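Local coordinates for chromosomal replication initiator protein DnaA (PDB 1L8Q) that probably initiates and regulates chromosomal replication by binding the replication origin in its ATP form, with subunits that assemble into a right-handed spiral filament, at residues L184-K188 against E189-Y193; C272-L276 against I277-R281; E82-K86 against G87-E91; D146-D150 against R151-R155; F121-F124 against N125-L129. One frame throughout, in Å; residues are numbered along the deposited sequence.

Contact 1 of 5, residues L184-K188 against E189-Y193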
# COMPACT_ATOMS: atom_id res chain seq x y z
N LEU A 184 10.18 -2.47 23.27
CA LEU A 184 9.43 -1.44 23.93
C LEU A 184 8.44 -2.13 24.83
O LEU A 184 8.33 -3.35 24.81
CB LEU A 184 8.76 -0.50 22.95
CG LEU A 184 9.78 0.39 22.22
CD1 LEU A 184 9.10 1.30 21.23
CD2 LEU A 184 10.58 1.18 23.22
N GLU A 185 7.75 -1.37 25.64
CA GLU A 185 6.87 -1.95 26.62
C GLU A 185 5.45 -1.97 26.11
O GLU A 185 5.02 -1.02 25.45
CB GLU A 185 6.94 -1.12 27.89
CG GLU A 185 7.00 -1.95 29.15
CD GLU A 185 7.11 -1.08 30.38
OE1 GLU A 185 8.18 -0.43 30.55
OE2 GLU A 185 6.14 -1.06 31.19
N LEU A 186 4.73 -3.04 26.41
CA LEU A 186 3.34 -3.15 26.00
C LEU A 186 2.48 -2.29 26.90
O LEU A 186 1.69 -2.79 27.70
CB LEU A 186 2.87 -4.61 25.98
CG LEU A 186 3.23 -5.32 24.67
CD1 LEU A 186 4.70 -5.17 24.38
CD2 LEU A 186 2.87 -6.76 24.73
N ARG A 187 2.63 -0.99 26.75
CA ARG A 187 1.93 -0.03 27.58
C ARG A 187 0.71 0.48 26.84
O ARG A 187 0.79 0.84 25.66
CB ARG A 187 2.88 1.11 27.91
CG ARG A 187 2.63 1.73 29.23
CD ARG A 187 3.88 1.98 30.03
NE ARG A 187 3.62 2.13 31.47
CZ ARG A 187 2.47 1.82 32.08
NH1 ARG A 187 1.44 1.34 31.40
NH2 ARG A 187 2.36 2.00 33.39
N LYS A 188 -0.42 0.53 27.53
CA LYS A 188 -1.67 0.92 26.88
C LYS A 188 -1.53 2.14 25.95
O LYS A 188 -1.93 2.08 24.79
CB LYS A 188 -2.78 1.14 27.92
CG LYS A 188 -4.20 1.05 27.32
CD LYS A 188 -5.31 1.33 28.36
CE LYS A 188 -6.71 1.09 27.78
NZ LYS A 188 -6.94 1.78 26.47
N GLU A 189 -0.95 3.23 26.45
CA GLU A 189 -0.86 4.47 25.67
C GLU A 189 -0.11 4.29 24.36
O GLU A 189 -0.48 4.88 23.34
CB GLU A 189 -0.20 5.59 26.46
CG GLU A 189 -0.70 5.73 27.87
CD GLU A 189 0.20 5.04 28.87
OE1 GLU A 189 1.43 5.36 28.90
OE2 GLU A 189 -0.31 4.18 29.62
N VAL A 190 0.96 3.51 24.39
CA VAL A 190 1.77 3.31 23.21
C VAL A 190 0.99 2.49 22.21
O VAL A 190 0.88 2.88 21.05
CB VAL A 190 3.10 2.60 23.56
CG1 VAL A 190 3.98 2.49 22.34
CG2 VAL A 190 3.82 3.34 24.66
N ILE A 191 0.43 1.38 22.69
CA ILE A 191 -0.41 0.51 21.85
C ILE A 191 -1.54 1.32 21.28
O ILE A 191 -1.79 1.25 20.08
CB ILE A 191 -0.95 -0.68 22.65
CG1 ILE A 191 0.21 -1.51 23.19
CG2 ILE A 191 -1.83 -1.55 21.76
CD1 ILE A 191 -0.15 -2.37 24.36
N ASP A 192 -2.20 2.10 22.12
CA ASP A 192 -3.25 2.99 21.63
C ASP A 192 -2.73 4.00 20.60
O ASP A 192 -3.32 4.15 19.53
CB ASP A 192 -3.97 3.71 22.78
CG ASP A 192 -5.02 2.83 23.46
OD1 ASP A 192 -5.30 1.71 22.96
OD2 ASP A 192 -5.62 3.17 24.52
N TYR A 193 -1.62 4.66 20.90
CA TYR A 193 -1.07 5.64 19.97
C TYR A 193 -0.89 5.03 18.61
O TYR A 193 -1.16 5.67 17.60
CB TYR A 193 0.29 6.16 20.45
CG TYR A 193 0.98 7.01 19.40
CD1 TYR A 193 0.71 8.38 19.29
CD2 TYR A 193 1.85 6.45 18.49
CE1 TYR A 193 1.33 9.16 18.34
CE2 TYR A 193 2.47 7.23 17.51
CZ TYR A 193 2.21 8.58 17.45
OH TYR A 193 2.81 9.35 16.47

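Contact 2 of 5, residues C272-L276 against I277-R281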
# COMPACT_ATOMS: atom_id res chain seq x y z
N CYS A 272 4.85 22.68 5.39
CA CYS A 272 5.20 21.93 6.58
C CYS A 272 5.35 20.43 6.37
O CYS A 272 5.62 19.70 7.33
CB CYS A 272 4.20 22.18 7.70
SG CYS A 272 4.25 23.86 8.36
N SER A 273 5.19 19.97 5.13
CA SER A 273 5.35 18.54 4.83
C SER A 273 4.44 17.67 5.68
O SER A 273 4.87 16.64 6.19
CB SER A 273 6.80 18.11 5.06
OG SER A 273 7.62 18.59 4.01
N ALA A 274 3.20 18.09 5.86
CA ALA A 274 2.24 17.32 6.63
C ALA A 274 1.56 16.30 5.74
O ALA A 274 1.22 16.58 4.60
CB ALA A 274 1.23 18.23 7.27
N SER A 275 1.36 15.11 6.27
CA SER A 275 0.70 14.08 5.50
C SER A 275 -0.76 14.44 5.29
O SER A 275 -1.29 15.29 6.01
CB SER A 275 0.82 12.73 6.20
OG SER A 275 0.52 12.85 7.57
N LEU A 276 -1.38 13.79 4.30
CA LEU A 276 -2.80 13.98 4.01
C LEU A 276 -3.59 13.79 5.28
O LEU A 276 -4.31 14.69 5.72
CB LEU A 276 -3.26 12.96 2.97
CG LEU A 276 -2.53 12.95 1.63
CD1 LEU A 276 -2.93 11.72 0.82
CD2 LEU A 276 -2.80 14.23 0.84
N ILE A 277 -3.45 12.62 5.89
CA ILE A 277 -4.13 12.33 7.13
C ILE A 277 -3.96 13.49 8.10
O ILE A 277 -4.94 14.01 8.62
CB ILE A 277 -3.61 11.03 7.76
CG1 ILE A 277 -3.78 9.86 6.78
CG2 ILE A 277 -4.34 10.73 9.06
CD1 ILE A 277 -4.97 8.98 7.08
N GLU A 278 -2.71 13.90 8.31
CA GLU A 278 -2.41 15.01 9.23
C GLU A 278 -3.13 16.29 8.84
O GLU A 278 -3.72 16.96 9.68
CB GLU A 278 -0.90 15.27 9.30
CG GLU A 278 -0.17 14.45 10.37
CD GLU A 278 1.33 14.42 10.17
OE1 GLU A 278 1.85 15.12 9.27
OE2 GLU A 278 2.01 13.67 10.92
N ILE A 279 -3.07 16.64 7.56
CA ILE A 279 -3.76 17.82 7.08
C ILE A 279 -5.25 17.64 7.29
O ILE A 279 -5.93 18.54 7.78
CB ILE A 279 -3.45 18.06 5.59
CG1 ILE A 279 -1.94 18.22 5.39
CG2 ILE A 279 -4.18 19.28 5.09
CD1 ILE A 279 -1.53 18.21 3.95
N ALA A 280 -5.77 16.47 6.93
CA ALA A 280 -7.19 16.20 7.10
C ALA A 280 -7.59 16.41 8.56
O ALA A 280 -8.59 17.04 8.85
CB ALA A 280 -7.54 14.79 6.64
N ARG A 281 -6.77 15.88 9.47
CA ARG A 281 -7.05 16.00 10.89
C ARG A 281 -7.00 17.46 11.33
O ARG A 281 -7.80 17.91 12.14
CB ARG A 281 -6.05 15.18 11.72
CG ARG A 281 -6.22 13.67 11.62
CD ARG A 281 -5.27 12.89 12.52
NE ARG A 281 -5.30 11.46 12.23
CZ ARG A 281 -5.32 10.52 13.17
NH1 ARG A 281 -5.33 10.87 14.45
NH2 ARG A 281 -5.35 9.24 12.82

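Contact 3 of 5, residues E82-K86 against G87-E91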
# COMPACT_ATOMS: atom_id res chain seq x y z
N GLU A 82 15.09 -9.78 -20.78
CA GLU A 82 16.52 -10.05 -20.71
C GLU A 82 16.88 -11.36 -21.40
O GLU A 82 17.85 -11.42 -22.17
CB GLU A 82 16.99 -10.08 -19.24
CG GLU A 82 17.64 -8.79 -18.76
CD GLU A 82 17.51 -8.58 -17.24
OE1 GLU A 82 17.62 -7.41 -16.79
OE2 GLU A 82 17.31 -9.58 -16.50
N HIS A 83 16.11 -12.40 -21.12
CA HIS A 83 16.35 -13.70 -21.73
C HIS A 83 16.11 -13.62 -23.22
O HIS A 83 16.84 -14.23 -24.00
CB HIS A 83 15.47 -14.79 -21.09
CG HIS A 83 15.86 -15.13 -19.70
ND1 HIS A 83 16.41 -16.35 -19.36
CD2 HIS A 83 15.81 -14.41 -18.55
CE1 HIS A 83 16.66 -16.37 -18.06
NE2 HIS A 83 16.31 -15.20 -17.55
N LEU A 84 15.12 -12.82 -23.60
CA LEU A 84 14.76 -12.68 -25.01
C LEU A 84 15.89 -12.09 -25.84
O LEU A 84 16.13 -12.53 -26.95
CB LEU A 84 13.52 -11.83 -25.18
CG LEU A 84 13.10 -11.63 -26.64
CD1 LEU A 84 12.51 -12.91 -27.19
CD2 LEU A 84 12.10 -10.50 -26.74
N LYS A 85 16.60 -11.11 -25.29
CA LYS A 85 17.70 -10.53 -26.04
C LYS A 85 18.99 -11.35 -25.95
O LYS A 85 19.83 -11.29 -26.84
CB LYS A 85 17.95 -9.10 -25.59
CG LYS A 85 16.69 -8.41 -25.18
CD LYS A 85 16.57 -7.03 -25.80
CE LYS A 85 15.61 -7.02 -26.98
NZ LYS A 85 14.92 -5.69 -27.13
N LYS A 86 19.13 -12.11 -24.87
CA LYS A 86 20.32 -12.94 -24.70
C LYS A 86 20.22 -14.17 -25.57
O LYS A 86 21.20 -14.88 -25.77
CB LYS A 86 20.48 -13.34 -23.24
CG LYS A 86 21.05 -12.25 -22.36
CD LYS A 86 21.26 -12.71 -20.94
CE LYS A 86 21.60 -11.55 -20.06
NZ LYS A 86 22.05 -11.95 -18.69
N GLY A 87 19.01 -14.42 -26.09
CA GLY A 87 18.75 -15.57 -26.93
C GLY A 87 18.23 -16.75 -26.14
O GLY A 87 18.16 -17.87 -26.65
N THR A 88 17.84 -16.51 -24.89
CA THR A 88 17.44 -17.58 -24.01
C THR A 88 15.96 -17.59 -23.61
O THR A 88 15.60 -18.21 -22.63
CB THR A 88 18.27 -17.52 -22.75
OG1 THR A 88 18.19 -16.21 -22.18
CG2 THR A 88 19.78 -17.67 -23.07
N ILE A 89 15.10 -16.92 -24.36
CA ILE A 89 13.71 -16.92 -24.00
C ILE A 89 13.27 -18.33 -23.64
O ILE A 89 12.41 -18.51 -22.75
CB ILE A 89 12.81 -16.30 -25.11
CG1 ILE A 89 11.42 -16.02 -24.55
CG2 ILE A 89 12.70 -17.19 -26.35
CD1 ILE A 89 11.44 -15.23 -23.26
N ASN A 90 13.85 -19.33 -24.29
CA ASN A 90 13.47 -20.72 -24.05
C ASN A 90 13.80 -21.27 -22.65
O ASN A 90 13.05 -22.08 -22.11
CB ASN A 90 13.98 -21.65 -25.16
CG ASN A 90 13.03 -21.72 -26.35
OD1 ASN A 90 11.80 -21.60 -26.20
ND2 ASN A 90 13.58 -21.92 -27.55
N GLU A 91 14.90 -20.82 -22.06
CA GLU A 91 15.22 -21.24 -20.69
C GLU A 91 14.29 -20.52 -19.73
O GLU A 91 13.99 -21.03 -18.66
CB GLU A 91 16.71 -21.02 -20.32
CG GLU A 91 17.05 -19.67 -19.66
CD GLU A 91 18.51 -19.58 -19.16
OE1 GLU A 91 19.39 -19.09 -19.92
OE2 GLU A 91 18.79 -20.01 -18.01

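Contact 4 of 5, residues D146-D150 against R151-R155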
# COMPACT_ATOMS: atom_id res chain seq x y z
N ASP A 146 -6.89 -2.76 -15.74
CA ASP A 146 -6.79 -2.16 -17.06
C ASP A 146 -5.44 -2.54 -17.65
O ASP A 146 -4.45 -2.67 -16.93
CB ASP A 146 -6.87 -0.63 -16.98
CG ASP A 146 -8.29 -0.14 -16.80
OD1 ASP A 146 -8.81 -0.24 -15.65
OD2 ASP A 146 -8.96 0.35 -17.74
N GLY A 147 -5.40 -2.76 -18.95
CA GLY A 147 -4.16 -3.10 -19.61
C GLY A 147 -3.75 -4.55 -19.55
O GLY A 147 -2.72 -4.91 -20.12
N VAL A 148 -4.50 -5.39 -18.85
CA VAL A 148 -4.20 -6.82 -18.87
C VAL A 148 -5.22 -7.48 -19.77
O VAL A 148 -6.39 -7.15 -19.72
CB VAL A 148 -4.26 -7.45 -17.47
CG1 VAL A 148 -4.25 -8.97 -17.56
CG2 VAL A 148 -3.12 -6.95 -16.63
N SER A 149 -4.77 -8.38 -20.63
CA SER A 149 -5.69 -8.98 -21.60
C SER A 149 -6.93 -9.54 -20.95
O SER A 149 -6.93 -9.92 -19.77
CB SER A 149 -5.00 -10.08 -22.37
OG SER A 149 -5.02 -11.26 -21.60
N ASP A 150 -8.00 -9.63 -21.73
CA ASP A 150 -9.26 -10.18 -21.30
C ASP A 150 -9.14 -11.66 -21.02
O ASP A 150 -9.73 -12.18 -20.08
CB ASP A 150 -10.31 -9.97 -22.39
CG ASP A 150 -10.94 -8.58 -22.33
OD1 ASP A 150 -10.93 -7.98 -21.24
OD2 ASP A 150 -11.48 -8.02 -23.32
N ARG A 151 -8.35 -12.35 -21.81
CA ARG A 151 -8.25 -13.77 -21.65
C ARG A 151 -7.57 -14.12 -20.34
O ARG A 151 -7.95 -15.08 -19.69
CB ARG A 151 -7.55 -14.42 -22.84
CG ARG A 151 -6.02 -14.29 -22.86
CD ARG A 151 -5.37 -15.16 -23.94
NE ARG A 151 -4.01 -14.76 -24.30
CZ ARG A 151 -3.42 -15.16 -25.41
NH1 ARG A 151 -4.07 -15.95 -26.25
NH2 ARG A 151 -2.18 -14.77 -25.69
N LEU A 152 -6.58 -13.32 -19.96
CA LEU A 152 -5.91 -13.56 -18.68
C LEU A 152 -6.88 -13.29 -17.56
O LEU A 152 -6.90 -14.02 -16.54
CB LEU A 152 -4.67 -12.68 -18.52
CG LEU A 152 -3.34 -13.23 -19.06
CD1 LEU A 152 -2.33 -12.13 -19.13
CD2 LEU A 152 -2.83 -14.37 -18.20
N VAL A 153 -7.70 -12.27 -17.73
CA VAL A 153 -8.69 -11.95 -16.72
C VAL A 153 -9.75 -13.04 -16.57
O VAL A 153 -10.13 -13.38 -15.44
CB VAL A 153 -9.34 -10.55 -16.93
CG1 VAL A 153 -10.57 -10.36 -16.05
CG2 VAL A 153 -8.32 -9.46 -16.65
N SER A 154 -10.22 -13.63 -17.67
CA SER A 154 -11.22 -14.69 -17.54
C SER A 154 -10.58 -15.83 -16.79
O SER A 154 -11.12 -16.32 -15.80
CB SER A 154 -11.72 -15.20 -18.89
OG SER A 154 -11.11 -14.50 -19.94
N ARG A 155 -9.39 -16.22 -17.24
CA ARG A 155 -8.69 -17.30 -16.58
C ARG A 155 -8.62 -17.07 -15.07
O ARG A 155 -8.96 -17.95 -14.29
CB ARG A 155 -7.31 -17.51 -17.20
CG ARG A 155 -7.37 -18.10 -18.59
CD ARG A 155 -7.22 -19.61 -18.62
NE ARG A 155 -7.23 -20.16 -19.97
CZ ARG A 155 -6.72 -21.34 -20.28
NH1 ARG A 155 -6.16 -22.08 -19.32
NH2 ARG A 155 -6.78 -21.80 -21.53

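Contact 5 of 5, residues F121-F124 against N125-L129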
# COMPACT_ATOMS: atom_id res chain seq x y z
N PHE A 121 0.65 -16.12 -20.18
CA PHE A 121 -0.50 -16.93 -20.51
C PHE A 121 -0.04 -18.35 -20.80
O PHE A 121 -0.57 -19.34 -20.24
CB PHE A 121 -1.21 -16.36 -21.74
CG PHE A 121 -2.40 -17.16 -22.18
CD1 PHE A 121 -3.68 -16.78 -21.82
CD2 PHE A 121 -2.25 -18.28 -22.98
CE1 PHE A 121 -4.80 -17.51 -22.26
CE2 PHE A 121 -3.36 -19.02 -23.41
CZ PHE A 121 -4.62 -18.63 -23.06
N HIS A 122 0.97 -18.46 -21.65
CA HIS A 122 1.43 -19.76 -22.06
C HIS A 122 1.97 -20.54 -20.88
O HIS A 122 1.68 -21.74 -20.75
CB HIS A 122 2.41 -19.65 -23.21
CG HIS A 122 1.78 -19.16 -24.47
ND1 HIS A 122 1.10 -20.00 -25.33
CD2 HIS A 122 1.65 -17.92 -24.98
CE1 HIS A 122 0.62 -19.29 -26.34
NE2 HIS A 122 0.93 -18.03 -26.14
N ILE A 123 2.69 -19.87 -19.99
CA ILE A 123 3.17 -20.52 -18.78
C ILE A 123 1.97 -20.92 -17.89
O ILE A 123 1.91 -22.03 -17.39
CB ILE A 123 4.11 -19.61 -18.01
CG1 ILE A 123 5.42 -19.43 -18.77
CG2 ILE A 123 4.41 -20.17 -16.64
CD1 ILE A 123 6.34 -18.37 -18.17
N PHE A 124 1.03 -20.00 -17.72
CA PHE A 124 -0.19 -20.25 -16.96
C PHE A 124 -0.93 -21.53 -17.46
O PHE A 124 -1.20 -22.46 -16.68
CB PHE A 124 -1.11 -19.04 -17.06
CG PHE A 124 -2.34 -19.13 -16.20
CD1 PHE A 124 -2.43 -18.40 -15.02
CD2 PHE A 124 -3.40 -19.92 -16.58
CE1 PHE A 124 -3.55 -18.47 -14.24
CE2 PHE A 124 -4.54 -20.00 -15.79
CZ PHE A 124 -4.62 -19.27 -14.63
N ASN A 125 -1.25 -21.57 -18.76
CA ASN A 125 -1.89 -22.74 -19.35
C ASN A 125 -1.15 -24.04 -19.04
O ASN A 125 -1.75 -25.04 -18.64
CB ASN A 125 -2.00 -22.59 -20.87
CG ASN A 125 -3.38 -22.25 -21.31
OD1 ASN A 125 -4.03 -23.04 -22.03
ND2 ASN A 125 -3.87 -21.08 -20.89
N THR A 126 0.17 -24.04 -19.25
CA THR A 126 0.96 -25.24 -19.05
C THR A 126 0.81 -25.73 -17.62
O THR A 126 0.42 -26.87 -17.37
CB THR A 126 2.45 -24.99 -19.35
OG1 THR A 126 2.63 -24.78 -20.76
CG2 THR A 126 3.26 -26.23 -19.08
N LEU A 127 1.13 -24.87 -16.67
CA LEU A 127 1.02 -25.25 -15.28
C LEU A 127 -0.41 -25.73 -15.01
O LEU A 127 -0.63 -26.72 -14.31
CB LEU A 127 1.37 -24.09 -14.38
CG LEU A 127 2.83 -23.65 -14.45
CD1 LEU A 127 3.10 -22.52 -13.50
CD2 LEU A 127 3.76 -24.82 -14.16
N TYR A 128 -1.37 -25.04 -15.61
CA TYR A 128 -2.77 -25.35 -15.39
C TYR A 128 -3.14 -26.76 -15.91
O TYR A 128 -3.76 -27.56 -15.20
CB TYR A 128 -3.66 -24.26 -15.99
CG TYR A 128 -5.11 -24.44 -15.69
CD1 TYR A 128 -5.66 -23.92 -14.53
CD2 TYR A 128 -5.94 -25.10 -16.58
CE1 TYR A 128 -6.99 -24.07 -14.25
CE2 TYR A 128 -7.26 -25.26 -16.30
CZ TYR A 128 -7.79 -24.74 -15.13
OH TYR A 128 -9.13 -24.89 -14.85
N LEU A 129 -2.76 -27.06 -17.15
CA LEU A 129 -3.08 -28.35 -17.75
C LEU A 129 -2.42 -29.46 -16.97
O LEU A 129 -2.83 -30.60 -17.05
CB LEU A 129 -2.64 -28.40 -19.22
CG LEU A 129 -3.46 -27.58 -20.22
CD1 LEU A 129 -2.82 -27.62 -21.62
CD2 LEU A 129 -4.89 -28.06 -20.27

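Contact 1 of 5, residues L184-K188 against E189-Y193
K188 sets its CG anti to the backbone N (chi1 -159°) and runs straight as far as CE, where a turn at chi4 (-51°) swings NZ onto D192. D192 keeps CG beside its own backbone N, which turns the carboxylate back toward the start of the helix. NZ lies 2.7 Å from D192 OD2, a salt bridge that is also a hydrogen bond, made to the syn lone pair of that oxygen. The pair R187 and E189 is looser. The two side chains lie alongside and point the same way, but E189 OE2 sits well out of the guanidinium plane, 3.8 Å from R187 NH1, and only the charges attract. All this happens at the first turn of helix 188-197, with R187 as its N-cap and L186 at the centre of an inverse gamma turn just before. Here I191 N donates to R187 O over 3.0 Å, almost straight, and D192 N to K188 O. Acidic E189 suits a helix N-terminus, whose dipole would probably welcome it, while D192 offsets the lysine. On the apolar side, I191 CD1 reaches L186 CB at 4.1 Å; L186 rests further on L179 and I191 on F172, both of helix 168-181.

Contact 2 of 5, residues C272-L276 against I277-R281
S275 and E278 hold each other in a capping box at the start of helix 276-282. The stronger half is S275 N to E278 OE1, 3.0 Å with an angle of 159° at the hydrogen, the amide coming from above the carboxylate plane. In the return half E278 N gives a weak bond of 3.5 Å to S275 OG. That hydroxyl is aimed by a chi1 of 46°, which places it between the serine's N and carbonyl carbon, within range of E278 N. The helix proper then starts with I279 N to S275 O at 2.7 Å and A280 N to L276 O. Outward from these bonds, I279 lays CG1 against A274 CB at 3.7 Å. A274 is small enough to sit also on L230 of helix 216-241, while branched I279 fills the side facing M265 and C268 of helix 258-272. L276 turns instead to V291 and I292 of helix 290-300, its partner in the helix-turn-helix of the DNA-binding domain. E278 OE1 thus satisfies S275 N, and S275 OG offers E278 N a weak partner where no preceding turn could serve it; the negative glutamate would probably also be steadied by the helix dipole.

Contact 3 of 5, residues E82-K86 against G87-E91
H83 O is approached twice by T88, which folds back beside the last turn of the helix that carries H83. T88 N donates to it at 2.6 Å, tilted from the carbonyl plane. T88 OG1, placed between its own backbone N and carbonyl carbon by a chi1 of 54°, lies 3.0 Å from H83 O, though whether its proton goes there is not settled. The bond from T88 N spans five residues and passes round G87, whose positive phi of 94° reverses the chain: a 6→1 bond around a positive-phi glycine, as at many helix C-termini. Glycine fits because a CB at these backbone angles would press on the preceding carbonyl. Threonine then stands at the N-cap position of helix 89-97. Beyond the turn, E91 brings the methylene CG to the edge of the H83 ring, in its plane, with the carboxylate turned 85° from the ring. L84 and I89 lie side by side on another flank, L84 CD1 being 4.0 Å from I89 CB. The corner is at the surface and joins two helices: the H83 ring also meets F92 of helix 89-97, while L84 and I89 both pack on R115 of helix 114-129, an arginine that binds single-stranded DNA.

Contact 4 of 5, residues D146-D150 against R151-R155
D150 presents a flat peptide carbonyl that S154 grips twice. S154 N approaches nearly along the C=O axis, with D150 O 2.9 Å away, whereas S154 OG comes from 31° out of the carbonyl plane and lies 2.7 Å from D150 O. The hydroxyl is thus tied to the carbonyl one turn back. The other flat group, the R151 guanidinium, is carried off on an extended chain to a cation-pi contact with F121 of helix 114-129; near its root R151 CG passes S149 OG at 3.4 Å. S149 is the N-cap of helix 150-157. Its chi1 of 81° sets the hydroxyl between its own N and carbonyl carbon, where OG accepts from L152 N over 3.1 Å in a capping bond, satisfying an amide of the first turn. V153 N then donates to S149 O at 3.2 Å, tilted from the carbonyl plane, and the regular helical pattern follows. D150 is well placed at the first turn, where its negative charge would probably match the helix dipole. On the inner side the contact is apolar. V148 crosses L152 at about a right angle, with V148 CG1 3.9 Å from L152 CB, and the same methyl faces V153 CG2. These apolar side chains pack the loop residue V148 against the first turn. Around them helix 114-129 covers one side, Q117 binding S149 N and G147 O while L152 rests on F120; V153 turns to P142 and Q143 in the loop that follows strand 133-138.

Contact 5 of 5, residues F121-F124 against N125-L129
N125 to Y128 each donate their N-H to the carbonyl four residues back, F121 to F124, in a regular alpha helix whose bond N125 N to F121 O (2.8 Å) is nearly linear. The same stretch also carries a side-chain bond: T126 OG1, beside its own backbone N at chi1 -69°, donates to H122 O at 3.2 Å. The hydroxyl and T126 N reach that oxygen from opposite faces of the carbonyl plane, so both donors of the threonine are satisfied within the helix. On the neighbouring flank N125 lays its amide over one face of the F121 ring. ND2 stands 3.2 Å above the ring plane, offset toward the rim and 3.3 Å from F121 CE2, with the amide plane only 26° from the ring. Asparagine suits this place because one end of its amide can cover an aromatic face while OD1 receives a weak hydrogen bond from R155. I123, F124 and L127 are buried; Y128 lies nearer the surface. I123 and L127 run side by side, I123 CG2 to L127 CD1 being 4.1 Å. F124, with CG anti to the backbone N (chi1 -174°), makes a loose apolar contact, its CE2 4.3 Å from Y128 CD1. Helix 114-129 is the crossover of a beta-alpha-beta unit between strands 101-105 and 133-138: I123 and L127 press on L102 of the first strand, I123 also on Y96 of helix 89-97, while F121, F124 and Y128 face R155 of helix 150-157.

How the contacts relate
None of the five is a fully buried core. Contacts 1 and 3 lie at the surface; contacts 2, 4 and 5 are partly buried. Contacts 1, 3, 4 and 5 lie in the AAA+ region, and contacts 4 and 5 touch, two arginines of helix 150-157 meeting helix 114-129. Contact 2 belongs to the DNA-binding domain, its nearest atoms about 7 Å from those of contact 1. Three are helix starts: contact 2 has a capping box, contact 4 a single serine cap, and contact 1 a first turn flanked by salt bridges, its N-cap residue offering a backbone carbonyl. Contact 3 joins two helices through a glycine turn and a threonine N-cap position, and contact 5 lies in the C-terminal half of helix 114-129, with aromatic rings and an amide.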